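Local coordinates for protein putative thiol-disulfide isomerase or thioredoxin (Salmonella enterica subsp. enterica serovar Typhimurium, PDB 3L9V) that probably catalyses thiol-disulfide exchange, introducing or rearranging disulfide bonds in other proteins, as expected of a DsbA-like oxidoreductase with a thioredoxin fold, at residues A[100-103]-A[104-107]; A[113-116]-A[117-121]; A[122-125]-A[126-129]. All coordinates share one frame; numbering follows the deposited sequence.

Interaction 1: residues A[100-103]-A[104-107]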
# COMPACT_ATOMS: atom_id res chain seq x y z
N PRO A 100 12.74 2.52 -15.59
CA PRO A 100 11.42 2.01 -15.97
C PRO A 100 11.50 0.59 -16.48
O PRO A 100 10.60 -0.17 -16.17
CB PRO A 100 10.98 2.97 -17.07
CG PRO A 100 11.66 4.25 -16.72
CD PRO A 100 12.97 3.89 -16.09
N ASP A 101 12.57 0.21 -17.19
CA ASP A 101 12.71 -1.18 -17.63
C ASP A 101 12.82 -2.15 -16.45
O ASP A 101 12.35 -3.29 -16.51
CB ASP A 101 13.95 -1.37 -18.53
CG ASP A 101 13.84 -0.65 -19.88
OD1 ASP A 101 14.82 -0.71 -20.67
OD2 ASP A 101 12.80 -0.03 -20.16
N ASP A 102 13.46 -1.72 -15.37
CA ASP A 102 13.53 -2.55 -14.18
C ASP A 102 12.11 -2.86 -13.69
O ASP A 102 11.81 -4.00 -13.35
CB ASP A 102 14.30 -1.83 -13.07
CG ASP A 102 15.80 -1.86 -13.27
OD1 ASP A 102 16.32 -2.87 -13.78
OD2 ASP A 102 16.47 -0.88 -12.88
N VAL A 103 11.26 -1.82 -13.63
CA VAL A 103 9.89 -1.98 -13.12
C VAL A 103 9.15 -3.07 -13.89
O VAL A 103 8.61 -3.99 -13.29
CB VAL A 103 9.10 -0.66 -13.22
CG1 VAL A 103 7.62 -0.87 -12.87
CG2 VAL A 103 9.73 0.37 -12.30
N ARG A 104 9.18 -2.98 -15.21
CA ARG A 104 8.51 -3.96 -16.07
C ARG A 104 9.12 -5.36 -15.91
O ARG A 104 8.42 -6.37 -15.90
CB ARG A 104 8.57 -3.52 -17.54
CG ARG A 104 8.30 -4.67 -18.55
CD ARG A 104 8.24 -4.15 -19.97
NE ARG A 104 9.54 -3.65 -20.37
CZ ARG A 104 9.74 -2.77 -21.33
NH1 ARG A 104 8.70 -2.30 -22.02
NH2 ARG A 104 10.97 -2.37 -21.60
N ARG A 105 10.44 -5.41 -15.82
CA ARG A 105 11.14 -6.68 -15.67
C ARG A 105 10.72 -7.39 -14.38
O ARG A 105 10.39 -8.57 -14.40
CB ARG A 105 12.66 -6.44 -15.74
CG ARG A 105 13.51 -7.69 -15.71
CD ARG A 105 15.00 -7.34 -15.77
NE ARG A 105 15.37 -6.25 -14.86
CZ ARG A 105 15.52 -6.39 -13.54
NH1 ARG A 105 15.34 -7.57 -12.96
NH2 ARG A 105 15.85 -5.34 -12.80
N VAL A 106 10.71 -6.66 -13.27
CA VAL A 106 10.29 -7.28 -12.01
C VAL A 106 8.80 -7.69 -12.07
O VAL A 106 8.40 -8.70 -11.49
CB VAL A 106 10.51 -6.34 -10.80
CG1 VAL A 106 9.80 -6.87 -9.57
CG2 VAL A 106 12.02 -6.11 -10.54
N PHE A 107 7.96 -6.89 -12.73
CA PHE A 107 6.53 -7.22 -12.76
C PHE A 107 6.34 -8.52 -13.55
O PHE A 107 5.64 -9.43 -13.10
CB PHE A 107 5.73 -6.08 -13.41
CG PHE A 107 4.23 -6.21 -13.27
CD1 PHE A 107 3.53 -7.15 -14.02
CD2 PHE A 107 3.53 -5.37 -12.43
CE1 PHE A 107 2.14 -7.26 -13.91
CE2 PHE A 107 2.15 -5.47 -12.30
CZ PHE A 107 1.45 -6.42 -13.04
O HOH W 1 15.95 -4.23 -16.24

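Interaction 2: residues A[113-116]-A[117-121]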
# COMPACT_ATOMS: atom_id res chain seq x y z
N ILE A 113 3.58 -12.56 -16.79
CA ILE A 113 2.95 -11.87 -17.91
C ILE A 113 4.01 -11.69 -19.00
O ILE A 113 5.20 -11.59 -18.70
CB ILE A 113 2.29 -10.51 -17.50
CG1 ILE A 113 1.34 -10.01 -18.58
CG2 ILE A 113 3.32 -9.42 -17.25
CD1 ILE A 113 0.82 -8.57 -18.30
N SER A 114 3.60 -11.68 -20.26
CA SER A 114 4.57 -11.54 -21.34
C SER A 114 4.89 -10.08 -21.57
O SER A 114 4.13 -9.17 -21.18
CB SER A 114 4.05 -12.19 -22.63
OG SER A 114 3.00 -11.44 -23.20
N ARG A 115 6.04 -9.85 -22.20
CA ARG A 115 6.45 -8.52 -22.61
C ARG A 115 5.36 -7.77 -23.37
O ARG A 115 5.05 -6.63 -23.05
CB ARG A 115 7.72 -8.61 -23.46
CG ARG A 115 8.12 -7.31 -24.10
CD ARG A 115 8.37 -6.20 -23.07
NE ARG A 115 8.84 -4.97 -23.72
CZ ARG A 115 10.12 -4.68 -23.97
NH1 ARG A 115 11.07 -5.52 -23.63
NH2 ARG A 115 10.44 -3.55 -24.57
N GLY A 116 4.80 -8.41 -24.39
CA GLY A 116 3.77 -7.80 -25.22
C GLY A 116 2.48 -7.49 -24.46
O GLY A 116 1.83 -6.49 -24.73
N GLU A 117 2.09 -8.35 -23.53
CA GLU A 117 0.90 -8.10 -22.74
C GLU A 117 1.15 -6.99 -21.72
O GLU A 117 0.29 -6.12 -21.51
CB GLU A 117 0.44 -9.37 -22.03
CG GLU A 117 -0.94 -9.24 -21.40
CD GLU A 117 -2.02 -8.93 -22.42
OE1 GLU A 117 -2.11 -9.66 -23.43
OE2 GLU A 117 -2.78 -7.96 -22.22
N TYR A 118 2.33 -6.97 -21.12
CA TYR A 118 2.66 -5.87 -20.20
C TYR A 118 2.54 -4.53 -20.91
O TYR A 118 1.83 -3.64 -20.46
CB TYR A 118 4.04 -6.04 -19.58
CG TYR A 118 4.40 -4.97 -18.59
CD1 TYR A 118 4.98 -3.79 -19.01
CD2 TYR A 118 4.14 -5.14 -17.23
CE1 TYR A 118 5.32 -2.79 -18.10
CE2 TYR A 118 4.49 -4.14 -16.31
CZ TYR A 118 5.07 -2.97 -16.76
OH TYR A 118 5.40 -1.98 -15.88
N ASP A 119 3.20 -4.43 -22.07
CA ASP A 119 3.26 -3.17 -22.81
C ASP A 119 1.87 -2.69 -23.23
O ASP A 119 1.62 -1.50 -23.24
CB ASP A 119 4.20 -3.26 -24.02
CG ASP A 119 5.68 -3.29 -23.62
OD1 ASP A 119 6.00 -2.96 -22.45
OD2 ASP A 119 6.52 -3.65 -24.48
N ARG A 120 0.99 -3.61 -23.58
CA ARG A 120 -0.37 -3.23 -23.96
C ARG A 120 -1.20 -2.91 -22.72
O ARG A 120 -2.04 -2.02 -22.73
CB ARG A 120 -1.04 -4.34 -24.78
CG ARG A 120 -0.49 -4.48 -26.19
CD ARG A 120 -1.24 -5.55 -27.01
NE ARG A 120 -1.31 -6.86 -26.36
CZ ARG A 120 -0.45 -7.86 -26.55
NH1 ARG A 120 0.59 -7.72 -27.36
NH2 ARG A 120 -0.60 -9.00 -25.92
N SER A 121 -0.95 -3.65 -21.65
CA SER A 121 -1.80 -3.56 -20.49
C SER A 121 -1.46 -2.35 -19.64
O SER A 121 -2.36 -1.71 -19.10
CB SER A 121 -1.69 -4.83 -19.66
OG SER A 121 -2.37 -5.88 -20.29

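Interaction 3: residues A[122-125]-A[126-129]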
# COMPACT_ATOMS: atom_id res chain seq x y z
N ILE A 122 -0.17 -2.06 -19.50
CA ILE A 122 0.31 -1.02 -18.59
C ILE A 122 -0.35 0.32 -18.91
O ILE A 122 -0.46 1.21 -18.05
CB ILE A 122 1.86 -0.88 -18.64
CG1 ILE A 122 2.41 -0.16 -17.40
CG2 ILE A 122 2.30 -0.22 -19.95
CD1 ILE A 122 2.25 -1.00 -16.10
N LYS A 123 -0.79 0.47 -20.15
CA LYS A 123 -1.39 1.73 -20.60
C LYS A 123 -2.87 1.58 -20.98
O LYS A 123 -3.45 2.47 -21.61
CB LYS A 123 -0.59 2.31 -21.77
CG LYS A 123 -0.46 1.40 -22.99
CD LYS A 123 0.07 2.19 -24.19
CE LYS A 123 -0.14 1.47 -25.51
NZ LYS A 123 0.81 0.34 -25.68
N SER A 124 -3.46 0.45 -20.60
CA SER A 124 -4.88 0.17 -20.83
C SER A 124 -5.78 1.16 -20.10
O SER A 124 -5.40 1.70 -19.06
CB SER A 124 -5.21 -1.24 -20.32
OG SER A 124 -4.97 -1.31 -18.93
N PRO A 125 -6.98 1.41 -20.64
CA PRO A 125 -7.96 2.25 -19.94
C PRO A 125 -8.17 1.83 -18.48
O PRO A 125 -8.22 2.69 -17.60
CB PRO A 125 -9.24 2.05 -20.75
CG PRO A 125 -8.75 1.80 -22.14
CD PRO A 125 -7.43 1.04 -22.00
N ALA A 126 -8.29 0.53 -18.24
CA ALA A 126 -8.52 0.04 -16.88
C ALA A 126 -7.37 0.40 -15.92
O ALA A 126 -7.60 0.68 -14.74
CB ALA A 126 -8.77 -1.45 -16.88
N VAL A 127 -6.14 0.38 -16.42
CA VAL A 127 -4.98 0.77 -15.61
C VAL A 127 -4.95 2.27 -15.48
O VAL A 127 -4.64 2.80 -14.41
CB VAL A 127 -3.66 0.25 -16.20
CG1 VAL A 127 -2.46 0.71 -15.36
CG2 VAL A 127 -3.69 -1.21 -16.22
N ASN A 128 -5.29 2.97 -16.57
CA ASN A 128 -5.40 4.42 -16.52
C ASN A 128 -6.37 4.83 -15.42
O ASN A 128 -6.08 5.76 -14.66
CB ASN A 128 -5.89 5.00 -17.85
CG ASN A 128 -4.83 4.94 -18.94
OD1 ASN A 128 -3.64 4.80 -18.67
ND2 ASN A 128 -5.28 5.07 -20.19
N ASP A 129 -7.50 4.13 -15.34
CA ASP A 129 -8.53 4.41 -14.34
C ASP A 129 -7.96 4.19 -12.94
O ASP A 129 -8.26 4.94 -12.04
CB ASP A 129 -9.73 3.48 -14.49
CG ASP A 129 -10.62 3.84 -15.68
OD1 ASP A 129 -10.32 4.81 -16.39
OD2 ASP A 129 -11.61 3.12 -15.89

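Interaction 1: residues A[100-103]-A[104-107]
R105 lies back along the first turn of helix 100-111 to meet D102, the two side chains running side by side and pointing the same way. Its CB sits over the carbonyls of the preceding turn, 3.3 Å from D101 O and a little farther from D102 O. From CB the chain runs straight through CG to CD, then bends about the CG-CD bond (chi3 46°), which swings the guanidinium back toward D102. NE donates to a water, and that water in turn donates to D102 OD1. CZ follows, 3.6 Å from D102 OD1, and one face of the group is turned toward D102 O. At the tip, R105 NH2 makes the direct salt bridge, 2.7 Å from D102 OD1 and almost straight at 173°. The carboxylate oxygen lies in the guanidinium plane, whereas the donor stands above the carboxylate plane, the planes of the two groups being 86° apart. Direct bond and water bridge thus both end on OD1, while OD2 of the same carboxylate accepts from the backbone N of H98 and S99 just before the segment.

A looser salt bridge joins D101 OD2 to R104 NH2 at 3.3 Å. The stronger partner of R104 lies elsewhere: its NH1 reaches D119 on helix 115-121. Beneath these charges run ordinary i to i+4 bonds, R105 N to D101 O at 2.9 Å and F107 N to V103 O at 3.0 Å among them. V103 and F107 turn from the charged side and pack against helices 64-77 and 80-93. The result is a pair of amphipathic opening turns, with i to i+3 ion pairs outside and apolar groups inside, in the all-helical insertion that DsbA-like proteins carry within their thioredoxin fold.

Interaction 2: residues A[113-116]-A[117-121]
I113 lies across the side chain of E117, the two meeting at about a right angle. Fully extended, I113 brings CD1 to 3.6 Å from E117 CG, with CG1 equally near E117 CB. Its other branch, CG2, faces the edge of the Y118 ring and packs more loosely on Y118 CB. Y118 extends inward, where its ring meets F107 of helix 100-111 edge-to-face.

S114 is the N-cap of helix 115-121. Its OG, placed between backbone N and carbonyl carbon (chi1 72°), accepts from E117 N at 3.2 Å. S114 O takes the next amide, Y118 N, at 2.8 Å, so both oxygens of this residue serve the opening turn.

R115 leaves the helix with CG turned away from its backbone N, then kinks at the CB-CG bond (chi2 59°), which lays CD and NE against D119. R115 NE donates to D119 OD2 at 2.8 Å, on the syn side but tilted somewhat out of the carboxylate plane, while the carboxylate itself stands 80° from the guanidinium plane. R120 is bent farther out, at chi3, and the fold brings its guanidinium down over the peptide of G116. G116 O sits 3.1 Å from the guanidinium plane, beneath its centre, so no N-H of that group points at it; the bond to this oxygen comes from R120 N. NH2 of R120 meanwhile donates to E117 OE1 at 3.0 Å, a second salt bridge, between residues three apart. Neighbouring molecules in the crystal touch R115, E117 and R120, and may influence these surface conformations.

Because D119 binds R115 through OD2 and R104 through OD1, its carboxylate probably stays ionised, and its negative charge probably offsets the repulsion between the two arginines.

Interaction 3: residues A[122-125]-A[126-129]
S124 O is gripped by two amides of the helix that follows. N128 N makes the stronger bond, 2.8 Å and nearly linear, while V127 N approaches at 3.0 Å with a bent, weak geometry. The same V127 N also donates to S124 OG at 3.2 Å, the capping bond of helix 125-140. OG can serve in this way because its torsion (chi1 62°) tucks it between the backbone N and the carbonyl carbon, facing the first turn. It has a further partner, S121 O at the end of the preceding helix, so the one hydroxyl spans both sides of the turn. V127 CG2 lies hard against OG, and V127 CG1 reaches I122 O at 3.4 Å; beyond them the valine is buried on helix 64-77.

A serine N-cap followed by proline at the first helical position is a classic helix start, here opening the long helix that leads from the helical insertion back toward the thioredoxin fold. P125 has no N-H to offer, and none is needed at that position. Its carbonyl begins the regular bonding, accepting from D129 N at 2.8 Å.

N128 folds back toward the cap: CG, placed beside its own backbone N (chi1 -72°), comes within 3.3 Å of S124 O. The amide end is directed by a residue outside the segments, since OD1 accepts from R69 NH1, an atom that also binds I122 O. D129 takes a similar first torsion, and D129 OD1 lies 3.2 Å from P125 O, two acceptors that cannot bond to each other. K123 turns from the helix, and its NZ donates to D119 O in helix 115-121.

The three contacts follow one another along the chain, at the starts of helices 100-111, 115-121 and 125-140. Interactions 1 and 2 have centres about 11 Å apart and touch directly: R104 NH1 reaches D119 OD1 at 2.8 Å, and R104 CB packs on Y118 CE1 at 3.4 Å. Interaction 2 meets interaction 3, about 12 Å away between centres, where S121 O lies 3.2 Å from V127 CG2. Interactions 1 and 3 do not touch, their nearest atoms being about 6 Å apart, and are joined through 113-121. All three belong to the helical insertion, whereas the presumed redox CxxC motif, C26 and C29, marks the start of helix 27-35.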